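Local coordinates for cyclic nucleotide-binding domain (CNMP-BD) protein (Geobacter metallireducens, PDB 3MDP) that probably binds a small ligand such as a cyclic nucleotide in a double-stranded beta-helix domain, and may act in transcriptional control, at residues M51-G56 and V105-I110. Sequence-based numbering, arbitrary orientation.
Sequences MLLLEG and VRVVDI. With EDO (1,2-ethanediol), chain C.
L52 and V108 form a hydrogen-bonded antiparallel pair: L52 N donates to V108 O and V108 N to L52 O, each 2.9 Å long. Beyond L53, which pairs with V107, the register slips by one residue. R106 O then accepts from two successive amides, L54 N at 2.8 Å and E55 N at 3.2 Å, while R106 N returns a bond to E55 O.

The charged pair lies beside this slip. E55, extended with CG anti to its own N (chi1 -179°), brings OE1 to the edge of the R106 guanidinium, near its plane. NE (2.6 Å) and NH2 (3.0 Å) of R106 both bond to that one oxygen, although the carboxylate and guanidinium planes stand 62° apart. L54 CB lies over one guanidinium face, and NH1 reaches E31 on strand 29-34, giving the arginine a second acidic partner. A methionine at R106 would probably leave both carboxylates without their cationic mate.

Apolar side chains meet on both faces of the sheet. L52 and V108 run side by side, with L54 CD1 against V108 CG2 at 3.8 Å; Y11 touches both L52 and L54. On the face of M51, L53 and V107, L53 CD1 meets V105 CG1 at 3.7 Å, and F84 adjoins all three. In one of two conformers M51, a selenomethionine, sets its methyl CE beside the carboxylate of D109, which is salt-bridged to K32.

The doubly used carbonyl marks a classic beta bulge, here between two central strands of a four-stranded antiparallel sheet in the double-stranded beta-helix of the cyclic nucleotide-binding domain.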
loop_
_atom_site.group_PDB
_atom_site.type_symbol
_atom_site.label_atom_id
_atom_site.label_comp_id
_atom_site.label_asym_id
_atom_site.label_seq_id
_atom_site.Cartn_x
_atom_site.Cartn_y
_atom_site.Cartn_z
HETATM N N MSE A 51 0.963 0.548 14.399
HETATM C CA MSE A 51 1.495 -0.480 15.293
HETATM C C MSE A 51 2.312 -1.529 14.563
HETATM O O MSE A 51 2.043 -1.846 13.405
HETATM C CB MSE A 51 0.369 -1.126 16.096
HETATM C CG MSE A 51 -0.115 -0.198 17.165
HETATM SE SE MSE A 51 -1.760 -0.828 17.907
HETATM C CE MSE A 51 -2.125 0.628 19.183
ATOM N N LEU A 52 3.354 -1.998 15.232
ATOM C CA LEU A 52 4.164 -3.152 14.800
ATOM C C LEU A 52 3.874 -4.248 15.833
ATOM O O LEU A 52 3.999 -4.018 17.031
ATOM C CB LEU A 52 5.670 -2.834 14.803
ATOM C CG LEU A 52 6.601 -4.057 14.678
ATOM C CD1 LEU A 52 6.589 -4.577 13.249
ATOM C CD2 LEU A 52 8.021 -3.676 15.143
ATOM N N LEU A 53 3.405 -5.393 15.370
ATOM C CA LEU A 53 3.108 -6.508 16.260
ATOM C C LEU A 53 4.388 -7.224 16.649
ATOM O O LEU A 53 5.111 -7.732 15.805
ATOM C CB LEU A 53 2.120 -7.456 15.596
ATOM C CG LEU A 53 1.566 -8.587 16.453
ATOM C CD1 LEU A 53 0.887 -8.076 17.744
ATOM C CD2 LEU A 53 0.637 -9.445 15.601
ATOM N N LEU A 54 4.674 -7.241 17.938
ATOM C CA LEU A 54 5.868 -7.914 18.458
ATOM C C LEU A 54 5.597 -9.334 18.912
ATOM O O LEU A 54 6.449 -10.213 18.747
ATOM C CB LEU A 54 6.457 -7.136 19.615
ATOM C CG LEU A 54 6.909 -5.702 19.335
ATOM C CD1 LEU A 54 7.286 -5.024 20.629
ATOM C CD2 LEU A 54 8.099 -5.694 18.329
ATOM N N GLU A 55 4.425 -9.551 19.491
ATOM C CA GLU A 55 4.069 -10.821 20.073
ATOM C C GLU A 55 2.554 -10.941 20.083
ATOM O O GLU A 55 1.852 -9.945 20.278
ATOM C CB GLU A 55 4.608 -10.912 21.509
ATOM C CG GLU A 55 4.313 -12.234 22.201
ATOM C CD GLU A 55 4.542 -12.159 23.696
ATOM O OE1 GLU A 55 5.344 -11.297 24.126
ATOM O OE2 GLU A 55 3.911 -12.947 24.432
ATOM N N GLY A 56 2.072 -12.164 19.842
ATOM C CA GLY A 56 0.660 -12.488 19.862
ATOM C C GLY A 56 0.005 -12.496 18.497
ATOM O O GLY A 56 0.610 -12.887 17.487
ATOM N N VAL A 105 -1.061 -9.665 23.463
ATOM C CA VAL A 105 -0.388 -8.890 22.413
ATOM C C VAL A 105 0.594 -7.874 23.020
ATOM O O VAL A 105 0.284 -7.234 24.029
ATOM C CB VAL A 105 -1.430 -8.190 21.531
ATOM C CG1 VAL A 105 -0.860 -6.927 20.822
ATOM C CG2 VAL A 105 -2.012 -9.171 20.511
ATOM N N ARG A 106 1.781 -7.780 22.420
ATOM C CA ARG A 106 2.684 -6.625 22.586
ATOM C C ARG A 106 2.953 -5.992 21.220
ATOM O O ARG A 106 3.180 -6.689 20.210
ATOM C CB ARG A 106 4.030 -7.013 23.193
ATOM C CG ARG A 106 3.968 -7.523 24.611
ATOM C CD ARG A 106 5.376 -7.741 25.222
ATOM N NE ARG A 106 6.089 -8.819 24.526
ATOM C CZ ARG A 106 7.157 -8.673 23.735
ATOM N NH1 ARG A 106 7.727 -7.493 23.525
ATOM N NH2 ARG A 106 7.686 -9.743 23.164
ATOM N N VAL A 107 2.953 -4.672 21.213
ATOM C CA VAL A 107 3.192 -3.886 20.011
ATOM C C VAL A 107 4.168 -2.749 20.306
ATOM O O VAL A 107 4.374 -2.376 21.463
ATOM C CB VAL A 107 1.900 -3.247 19.459
ATOM C CG1 VAL A 107 0.832 -4.293 19.153
ATOM C CG2 VAL A 107 1.308 -2.146 20.455
ATOM N N VAL A 108 4.806 -2.268 19.241
ATOM C CA VAL A 108 5.334 -0.944 19.181
ATOM C C VAL A 108 4.215 -0.039 18.662
ATOM O O VAL A 108 3.702 -0.236 17.543
ATOM C CB VAL A 108 6.533 -0.810 18.233
ATOM C CG1 VAL A 108 7.055 0.625 18.355
ATOM C CG2 VAL A 108 7.642 -1.821 18.636
ATOM N N ASP A 109 3.835 0.926 19.493
ATOM C CA ASP A 109 2.790 1.909 19.180
ATOM C C ASP A 109 3.458 3.237 18.788
ATOM O O ASP A 109 4.133 3.880 19.591
ATOM C CB ASP A 109 1.890 2.064 20.417
ATOM C CG ASP A 109 0.729 3.045 20.230
ATOM O OD1 ASP A 109 0.522 3.555 19.128
ATOM O OD2 ASP A 109 0.037 3.324 21.242
ATOM N N ILE A 110 3.276 3.611 17.537
ATOM C CA ILE A 110 3.903 4.780 16.945
ATOM C C ILE A 110 2.854 5.878 16.763
ATOM O O ILE A 110 1.741 5.614 16.301
ATOM C CB ILE A 110 4.570 4.432 15.601
ATOM C CG1 ILE A 110 5.404 3.160 15.758
ATOM C CG2 ILE A 110 5.411 5.634 15.107
ATOM C CD1 ILE A 110 5.902 2.558 14.471
HETATM C C1 EDO C . 1.408 6.540 20.473
HETATM O O1 EDO C . 1.118 7.947 20.556
HETATM C C2 EDO C . 2.505 6.162 21.453
HETATM O O2 EDO C . 3.748 6.437 20.831
#